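Local coordinates for protein tricorn protease (Thermoplasma acidophilum, PDB 1K32) that cleaves peptides as a serine protease and probably breaks down further the fragments released by the proteasome, at residues I216-D221 with Q227-D232; I259-S262 with I267-F270; A740-L745 with F831-S836. All coordinates share one frame; numbering follows the deposited sequence.

The three contacts follow one another along the chain, and none nests in or crosses another. Contact 1 closes a short hairpin turn between strands 215-220 and 227-232. Contact 2 closes a tighter turn between strands 259-263 and 266-270. Both hairpins lie in the N-terminal six-bladed beta propeller, in its fifth and sixth blades. Their centres are 14 Å apart and they touch: Y217 and I228 of contact 1 pack on I259, F270 and F261 of contact 2. Contact 3 comes much later and spans 85 residues. It ties strand 741-746, in the PDZ region, to helix 830-848, and its nearest atoms are about 31 Å from contact 1.

Contact 1: residues I216-D221 with Q227-D232; sequences IYFITD and QIYSTD
F218 and Y229 form the central hydrogen-bonded pair of an antiparallel hairpin, the two middle strands of a four-stranded propeller blade. The pair is closed by F218 N to Y229 O and by Y229 N to F218 O, the latter 2.9 Å and almost straight (174°). I216 with T231 and T220 with Q227 repeat this pattern at either end, which makes six backbone bonds in all. Strands 207-212 and 239-240 complete the sheet.

On the face of Y217, I219, I228 and S230, CB of S230 sits over the Y217 ring. This S230 CB is 3.6 Å from the Y217 ring centroid and 17° off the normal, a CH-pi contact. CG2 of I228 meets the edge of the same ring. The S230 hydroxyl bonds to R215.

The other face carries F218, T220, Y229 and T231. F218 CG lies between its own backbone N and carbonyl carbon (chi1 55°), which brings the ring over the partner strand. There F218 CE1 is 3.7 Å from Y229 CB, and T231 CG2 meets the ring edge. T220 CG2 approaches Y229 CD1 at 3.5 Å, the two side chains crossing at about a right angle. The tyrosine OH reaches D223 in the turn, and T220 OG1 bonds to T204 and H205.

The chemistry is therefore divided. Backbone amides fix the register. Y217, I219 and I228 pack against the next blade, while F218 packs on the loop residues M202 and V206. The buried hydroxyls of T220, Y229 and S230 each find a partner outside the two segments.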
loop_
_atom_site.group_PDB
_atom_site.type_symbol
_atom_site.label_atom_id
_atom_site.label_comp_id
_atom_site.label_asym_id
_atom_site.label_seq_id
_atom_site.Cartn_x
_atom_site.Cartn_y
_atom_site.Cartn_z
ATOM N N ILE A 216 52.555 31.486 58.432
ATOM C CA ILE A 216 51.600 31.067 57.426
ATOM C C ILE A 216 50.532 32.144 57.381
ATOM O O ILE A 216 49.890 32.424 58.390
ATOM C CB ILE A 216 50.914 29.721 57.794
ATOM C CG1 ILE A 216 51.962 28.641 58.052
ATOM C CG2 ILE A 216 49.981 29.283 56.661
ATOM C CD1 ILE A 216 51.382 27.352 58.618
ATOM N N TYR A 217 50.364 32.773 56.229
ATOM C CA TYR A 217 49.327 33.781 56.085
ATOM C C TYR A 217 48.139 33.159 55.361
ATOM O O TYR A 217 48.301 32.291 54.487
ATOM C CB TYR A 217 49.852 34.996 55.324
ATOM C CG TYR A 217 50.871 35.787 56.111
ATOM C CD1 TYR A 217 52.176 35.314 56.280
ATOM C CD2 TYR A 217 50.522 36.995 56.709
ATOM C CE1 TYR A 217 53.105 36.030 57.025
ATOM C CE2 TYR A 217 51.432 37.717 57.453
ATOM C CZ TYR A 217 52.722 37.235 57.612
ATOM O OH TYR A 217 53.617 37.963 58.363
ATOM N N PHE A 218 46.939 33.592 55.739
ATOM C CA PHE A 218 45.726 33.051 55.149
ATOM C C PHE A 218 44.541 33.971 55.377
ATOM O O PHE A 218 44.651 35.008 56.047
ATOM C CB PHE A 218 45.429 31.667 55.744
ATOM C CG PHE A 218 45.333 31.658 57.245
ATOM C CD1 PHE A 218 44.162 32.044 57.887
ATOM C CD2 PHE A 218 46.431 31.285 58.020
ATOM C CE1 PHE A 218 44.088 32.060 59.292
ATOM C CE2 PHE A 218 46.368 31.294 59.414
ATOM C CZ PHE A 218 45.190 31.687 60.054
ATOM N N ILE A 219 43.397 33.568 54.845
ATOM C CA ILE A 219 42.194 34.363 54.976
ATOM C C ILE A 219 41.075 33.646 55.717
ATOM O O ILE A 219 40.859 32.442 55.528
ATOM C CB ILE A 219 41.668 34.776 53.581
ATOM C CG1 ILE A 219 42.688 35.684 52.885
ATOM C CG2 ILE A 219 40.300 35.463 53.714
ATOM C CD1 ILE A 219 42.364 35.965 51.432
ATOM N N THR A 220 40.371 34.389 56.577
ATOM C CA THR A 220 39.220 33.838 57.294
ATOM C C THR A 220 38.335 34.959 57.814
ATOM O O THR A 220 38.768 36.100 57.913
ATOM C CB THR A 220 39.626 32.906 58.455
ATOM O OG1 THR A 220 38.469 32.186 58.897
ATOM C CG2 THR A 220 40.200 33.689 59.612
ATOM N N ASP A 221 37.089 34.648 58.123
ATOM C CA ASP A 221 36.180 35.679 58.603
ATOM C C ASP A 221 35.708 35.412 60.028
ATOM O O ASP A 221 34.567 35.709 60.389
ATOM C CB ASP A 221 34.984 35.810 57.650
ATOM C CG ASP A 221 34.204 34.511 57.501
ATOM O OD1 ASP A 221 33.318 34.446 56.622
ATOM O OD2 ASP A 221 34.467 33.557 58.260
ATOM N N GLN A 227 39.443 38.734 56.423
ATOM C CA GLN A 227 40.642 39.511 56.717
ATOM C C GLN A 227 41.846 38.593 56.563
ATOM O O GLN A 227 41.704 37.367 56.503
ATOM C CB GLN A 227 40.627 40.036 58.160
ATOM C CG GLN A 227 39.326 40.713 58.594
ATOM C CD GLN A 227 39.105 42.063 57.944
ATOM O OE1 GLN A 227 38.040 42.662 58.093
ATOM N NE2 GLN A 227 40.109 42.557 57.240
ATOM N N ILE A 228 43.027 39.190 56.503
ATOM C CA ILE A 228 44.253 38.424 56.411
ATOM C C ILE A 228 44.769 38.203 57.829
ATOM O O ILE A 228 44.865 39.145 58.612
ATOM C CB ILE A 228 45.321 39.180 55.590
ATOM C CG1 ILE A 228 44.779 39.455 54.186
ATOM C CG2 ILE A 228 46.614 38.360 55.513
ATOM C CD1 ILE A 228 45.760 40.189 53.295
ATOM N N TYR A 229 45.060 36.949 58.160
ATOM C CA TYR A 229 45.590 36.565 59.471
ATOM C C TYR A 229 46.873 35.777 59.231
ATOM O O TYR A 229 47.240 35.510 58.081
ATOM C CB TYR A 229 44.618 35.641 60.221
ATOM C CG TYR A 229 43.314 36.273 60.658
ATOM C CD1 TYR A 229 42.299 36.521 59.739
ATOM C CD2 TYR A 229 43.103 36.636 61.991
ATOM C CE1 TYR A 229 41.115 37.111 60.123
ATOM C CE2 TYR A 229 41.912 37.234 62.395
ATOM C CZ TYR A 229 40.923 37.469 61.448
ATOM O OH TYR A 229 39.749 38.081 61.798
ATOM N N SER A 230 47.544 35.399 60.314
ATOM C CA SER A 230 48.747 34.586 60.203
ATOM C C SER A 230 49.045 33.911 61.540
ATOM O O SER A 230 48.531 34.327 62.588
ATOM C CB SER A 230 49.949 35.430 59.753
ATOM O OG SER A 230 50.445 36.238 60.803
ATOM N N THR A 231 49.842 32.847 61.485
ATOM C CA THR A 231 50.254 32.112 62.677
ATOM C C THR A 231 51.691 31.670 62.435
ATOM O O THR A 231 52.202 31.818 61.329
ATOM C CB THR A 231 49.406 30.835 62.911
ATOM O OG1 THR A 231 49.602 29.917 61.823
ATOM C CG2 THR A 231 47.918 31.179 63.039
ATOM N N ASP A 232 52.353 31.140 63.459
ATOM C CA ASP A 232 53.702 30.636 63.252
ATOM C C ASP A 232 53.495 29.231 62.685
ATOM O O ASP A 232 52.358 28.768 62.611
ATOM C CB ASP A 232 54.498 30.584 64.562
ATOM C CG ASP A 232 53.763 29.861 65.680
ATOM O OD1 ASP A 232 53.170 28.783 65.447
ATOM O OD2 ASP A 232 53.798 30.374 66.817
#

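Contact 2: residues I259-S262 with I267-F270; sequences ILFS and IYIF
F261 and Y268 face each other in an antiparallel beta hairpin, the middle two strands of the sixth blade of the six-bladed propeller. They are a hydrogen-bonded pair. F261 N to Y268 O is 3.0 Å, and Y268 N to F261 O is nearly straight at 178°. I259 and F270 make the next such pair.

The F261 side chain can be followed outward from CB. A chi1 of 69° tucks CG in over the main chain and carries the ring across to strand 266-270. CD2 of F261 lies 3.9 Å from the carbonyl O of Y268. CE1 and CE2 of F261 each come within 3.7 Å of Y268 CB, and CE2 also has F270 CB at the ring edge. CZ of F261, the tip, is nearest of all, 3.4 Å from Y268 CB. Y268 CB thus sits over one face of the phenylalanine, offset to its rim, as a CH-pi contact. The F261 ring and the Y268 ring are almost parallel, with planes at 8°, but strongly offset, with centroids 5.5 Å apart, and share little face. P249 and L252 of strand 249-254 also pack on F261. With an alanine here, Y268 CB is likely to lose the ring it lies over, and a gap would probably open beside I228 of the adjoining blade.

The reverse face carries L260, S262, I267 and I269. L260 CD1 is modelled so close to I267 CG2 that its exact position is doubtful. L260 also touches P20 and I22 of strand 18-23, so this face meets the first blade and the ring of blades closes there. Next to F261, I259 CD1 meets the edge of the F270 ring, 4.0 Å from F270 CD2.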
loop_
_atom_site.group_PDB
_atom_site.type_symbol
_atom_site.label_atom_id
_atom_site.label_comp_id
_atom_site.label_asym_id
_atom_site.label_seq_id
_atom_site.Cartn_x
_atom_site.Cartn_y
_atom_site.Cartn_z
ATOM N N ILE A 259 52.854 39.759 49.660
ATOM C CA ILE A 259 51.620 39.018 49.423
ATOM C C ILE A 259 50.671 39.825 48.552
ATOM O O ILE A 259 50.402 40.991 48.816
ATOM C CB ILE A 259 50.895 38.656 50.738
ATOM C CG1 ILE A 259 51.762 37.707 51.569
ATOM C CG2 ILE A 259 49.561 37.977 50.429
ATOM C CD1 ILE A 259 51.159 37.353 52.888
ATOM N N LEU A 260 50.174 39.180 47.506
ATOM C CA LEU A 260 49.257 39.796 46.564
ATOM C C LEU A 260 47.865 39.181 46.736
ATOM O O LEU A 260 47.741 37.998 47.044
ATOM C CB LEU A 260 49.767 39.533 45.152
ATOM C CG LEU A 260 49.027 40.194 44.002
ATOM C CD1 LEU A 260 49.100 41.686 44.135
ATOM C CD2 LEU A 260 49.657 39.744 42.696
ATOM N N PHE A 261 46.818 39.978 46.533
ATOM C CA PHE A 261 45.457 39.474 46.671
ATOM C C PHE A 261 44.444 40.348 45.921
ATOM O O PHE A 261 44.755 41.450 45.492
ATOM C CB PHE A 261 45.083 39.349 48.166
ATOM C CG PHE A 261 44.919 40.672 48.883
ATOM C CD1 PHE A 261 43.684 41.327 48.905
ATOM C CD2 PHE A 261 46.004 41.270 49.530
ATOM C CE1 PHE A 261 43.534 42.564 49.567
ATOM C CE2 PHE A 261 45.868 42.498 50.190
ATOM C CZ PHE A 261 44.635 43.147 50.210
ATOM N N SER A 262 43.241 39.833 45.727
ATOM C CA SER A 262 42.217 40.593 45.029
ATOM C C SER A 262 41.098 40.953 46.000
ATOM O O SER A 262 40.849 40.229 46.962
ATOM C CB SER A 262 41.660 39.787 43.848
ATOM O OG SER A 262 41.212 38.508 44.268
ATOM N N ILE A 267 43.396 44.876 42.601
ATOM C CA ILE A 267 44.536 44.070 43.009
ATOM C C ILE A 267 45.322 44.852 44.062
ATOM O O ILE A 267 45.653 46.019 43.857
ATOM C CB ILE A 267 45.474 43.786 41.810
ATOM C CG1 ILE A 267 44.697 43.113 40.673
ATOM C CG2 ILE A 267 46.662 42.950 42.265
ATOM C CD1 ILE A 267 43.998 41.825 41.056
ATOM N N TYR A 268 45.624 44.200 45.178
ATOM C CA TYR A 268 46.357 44.841 46.257
ATOM C C TYR A 268 47.596 44.055 46.679
ATOM O O TYR A 268 47.703 42.860 46.419
ATOM C CB TYR A 268 45.473 44.991 47.485
ATOM C CG TYR A 268 44.248 45.871 47.329
ATOM C CD1 TYR A 268 43.081 45.390 46.741
ATOM C CD2 TYR A 268 44.237 47.163 47.845
ATOM C CE1 TYR A 268 41.918 46.183 46.686
ATOM C CE2 TYR A 268 43.088 47.959 47.794
ATOM C CZ TYR A 268 41.938 47.465 47.223
ATOM O OH TYR A 268 40.802 48.242 47.228
ATOM N N ILE A 269 48.513 44.742 47.353
ATOM C CA ILE A 269 49.729 44.121 47.859
ATOM C C ILE A 269 49.811 44.332 49.366
ATOM O O ILE A 269 49.607 45.441 49.859
ATOM C CB ILE A 269 51.010 44.733 47.253
ATOM C CG1 ILE A 269 51.091 44.445 45.756
ATOM C CG2 ILE A 269 52.230 44.174 47.975
ATOM C CD1 ILE A 269 52.370 44.963 45.109
ATOM N N PHE A 270 50.104 43.261 50.090
ATOM C CA PHE A 270 50.260 43.335 51.533
ATOM C C PHE A 270 51.722 43.040 51.863
ATOM O O PHE A 270 52.242 41.972 51.512
ATOM C CB PHE A 270 49.366 42.310 52.228
ATOM C CG PHE A 270 49.626 42.187 53.705
ATOM C CD1 PHE A 270 49.417 43.266 54.553
ATOM C CD2 PHE A 270 50.094 40.995 54.245
ATOM C CE1 PHE A 270 49.673 43.158 55.917
ATOM C CE2 PHE A 270 50.353 40.879 55.611
ATOM C CZ PHE A 270 50.142 41.963 56.445
#

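Contact 3: residues A740-L745 with F831-S836; sequences ACDFKL and FIRYRS
R833 reaches from its helix with an extended chain and sets the end of its guanidinium against the carboxylate of D742. Both terminal nitrogens go to one oxygen: NH2 of R833 is 2.8 Å from OD2 of D742, and NH1 of R833 is 3.1 Å from the same OD2. This is a salt bridge. NH2 comes to the syn side of OD2, while NH1 lies nearly along the C-O axis. The oxygen stays in the guanidinium plane, and the two flat groups are nearly coplanar, 18° apart.

Each partner has a second bond. The other carboxylate oxygen, OD1, is hydrogen-bonded to the OH of Y756. R833 NE forms a salt bridge with D829, just before the helix. Together these should fix the rotation of both groups and probably favour their charged forms.

The second touch is apolar. A740 CB lies 3.7 Å from CG2 and 3.9 Å from CD1 of I832, whose CB points toward the strand segment.

The contact joins strand 741-746, in the PDZ region, to helix 830-848. Strand 741-746 pairs with strand 749-755, and F743 packs on helix 795-800. Helix 830-848 rests through F831 and Y834 on helix 863-876.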
loop_
_atom_site.group_PDB
_atom_site.type_symbol
_atom_site.label_atom_id
_atom_site.label_comp_id
_atom_site.label_asym_id
_atom_site.label_seq_id
_atom_site.Cartn_x
_atom_site.Cartn_y
_atom_site.Cartn_z
ATOM N N ALA A 740 39.726 3.049 32.204
ATOM C CA ALA A 740 39.741 2.602 33.595
ATOM C C ALA A 740 41.053 1.913 33.968
ATOM O O ALA A 740 41.059 0.807 34.522
ATOM C CB ALA A 740 38.558 1.667 33.862
ATOM N N CYS A 741 42.160 2.568 33.656
ATOM C CA CYS A 741 43.479 2.050 33.994
ATOM C C CYS A 741 44.351 3.203 34.473
ATOM O O CYS A 741 44.180 4.334 34.027
ATOM C CB CYS A 741 44.156 1.409 32.774
ATOM S SG CYS A 741 43.511 -0.183 32.222
ATOM N N ASP A 742 45.266 2.920 35.393
ATOM C CA ASP A 742 46.207 3.932 35.867
ATOM C C ASP A 742 47.549 3.608 35.204
ATOM O O ASP A 742 48.009 2.463 35.255
ATOM C CB ASP A 742 46.354 3.872 37.381
ATOM C CG ASP A 742 45.181 4.512 38.113
ATOM O OD1 ASP A 742 45.121 4.366 39.347
ATOM O OD2 ASP A 742 44.330 5.158 37.462
ATOM N N PHE A 743 48.175 4.597 34.573
ATOM C CA PHE A 743 49.455 4.339 33.906
ATOM C C PHE A 743 50.647 4.916 34.654
ATOM O O PHE A 743 50.553 5.975 35.273
ATOM C CB PHE A 743 49.450 4.899 32.484
ATOM C CG PHE A 743 48.201 4.601 31.720
ATOM C CD1 PHE A 743 47.264 5.607 31.477
ATOM C CD2 PHE A 743 47.945 3.315 31.255
ATOM C CE1 PHE A 743 46.094 5.336 30.783
ATOM C CE2 PHE A 743 46.772 3.033 30.558
ATOM C CZ PHE A 743 45.840 4.048 30.323
ATOM N N LYS A 744 51.770 4.207 34.571
ATOM C CA LYS A 744 53.010 4.613 35.219
ATOM C C LYS A 744 54.143 4.501 34.194
ATOM O O LYS A 744 54.364 3.436 33.610
ATOM C CB LYS A 744 53.283 3.702 36.422
ATOM C CG LYS A 744 54.570 3.977 37.172
ATOM C CD LYS A 744 54.792 2.911 38.256
ATOM C CE LYS A 744 56.159 3.031 38.930
ATOM N NZ LYS A 744 56.434 1.895 39.865
ATOM N N LEU A 745 54.842 5.607 33.961
ATOM C CA LEU A 745 55.946 5.615 33.012
ATOM C C LEU A 745 57.119 4.894 33.658
ATOM O O LEU A 745 57.703 5.389 34.618
ATOM C CB LEU A 745 56.321 7.066 32.664
ATOM C CG LEU A 745 57.305 7.422 31.540
ATOM C CD1 LEU A 745 58.723 7.214 31.994
ATOM C CD2 LEU A 745 56.994 6.603 30.297
ATOM N N PHE A 831 32.621 6.232 37.421
ATOM C CA PHE A 831 31.752 5.232 38.025
ATOM C C PHE A 831 32.489 3.905 38.184
ATOM O O PHE A 831 32.320 3.224 39.194
ATOM C CB PHE A 831 30.484 5.033 37.186
ATOM C CG PHE A 831 29.486 4.109 37.821
ATOM C CD1 PHE A 831 28.824 4.476 38.994
ATOM C CD2 PHE A 831 29.208 2.870 37.253
ATOM C CE1 PHE A 831 27.899 3.627 39.584
ATOM C CE2 PHE A 831 28.277 2.007 37.839
ATOM C CZ PHE A 831 27.623 2.391 39.006
ATOM N N ILE A 832 33.295 3.532 37.186
ATOM C CA ILE A 832 34.064 2.286 37.268
ATOM C C ILE A 832 34.986 2.367 38.476
ATOM O O ILE A 832 35.030 1.443 39.292
ATOM C CB ILE A 832 34.910 2.044 35.997
ATOM C CG1 ILE A 832 33.980 1.837 34.798
ATOM C CG2 ILE A 832 35.813 0.814 36.190
ATOM C CD1 ILE A 832 34.677 1.837 33.437
ATOM N N ARG A 833 35.707 3.483 38.594
ATOM C CA ARG A 833 36.618 3.697 39.714
ATOM C C ARG A 833 35.864 3.644 41.041
ATOM O O ARG A 833 36.376 3.133 42.028
ATOM C CB ARG A 833 37.333 5.050 39.573
ATOM C CG ARG A 833 38.397 5.091 38.478
ATOM C CD ARG A 833 38.928 6.507 38.221
ATOM N NE ARG A 833 39.803 6.521 37.050
ATOM C CZ ARG A 833 41.082 6.160 37.068
ATOM N NH1 ARG A 833 41.787 6.187 35.952
ATOM N NH2 ARG A 833 41.663 5.804 38.203
ATOM N N TYR A 834 34.642 4.168 41.057
ATOM C CA TYR A 834 33.809 4.165 42.267
ATOM C C TYR A 834 33.401 2.748 42.686
ATOM O O TYR A 834 33.552 2.355 43.850
ATOM C CB TYR A 834 32.535 4.988 42.049
ATOM C CG TYR A 834 31.526 4.783 43.156
ATOM C CD1 TYR A 834 31.774 5.266 44.441
ATOM C CD2 TYR A 834 30.370 4.031 42.941
ATOM C CE1 TYR A 834 30.907 5.004 45.488
ATOM C CE2 TYR A 834 29.487 3.757 43.985
ATOM C CZ TYR A 834 29.763 4.246 45.256
ATOM O OH TYR A 834 28.916 3.963 46.297
ATOM N N ARG A 835 32.858 1.982 41.750
ATOM C CA ARG A 835 32.446 0.618 42.078
ATOM C C ARG A 835 33.655 -0.248 42.465
ATOM O O ARG A 835 33.565 -1.071 43.379
ATOM C CB ARG A 835 31.657 0.008 40.910
ATOM C CG ARG A 835 30.297 0.686 40.663
ATOM C CD ARG A 835 29.203 0.208 41.620
ATOM N NE ARG A 835 29.083 -1.239 41.520
ATOM C CZ ARG A 835 29.354 -2.082 42.506
ATOM N NH1 ARG A 835 29.245 -3.382 42.289
ATOM N NH2 ARG A 835 29.691 -1.629 43.714
ATOM N N SER A 836 34.792 -0.060 41.792
ATOM C CA SER A 836 35.999 -0.817 42.149
ATOM C C SER A 836 36.371 -0.483 43.613
ATOM O O SER A 836 36.705 -1.363 44.399
ATOM C CB SER A 836 37.149 -0.453 41.197
ATOM O OG SER A 836 38.428 -0.700 41.763
#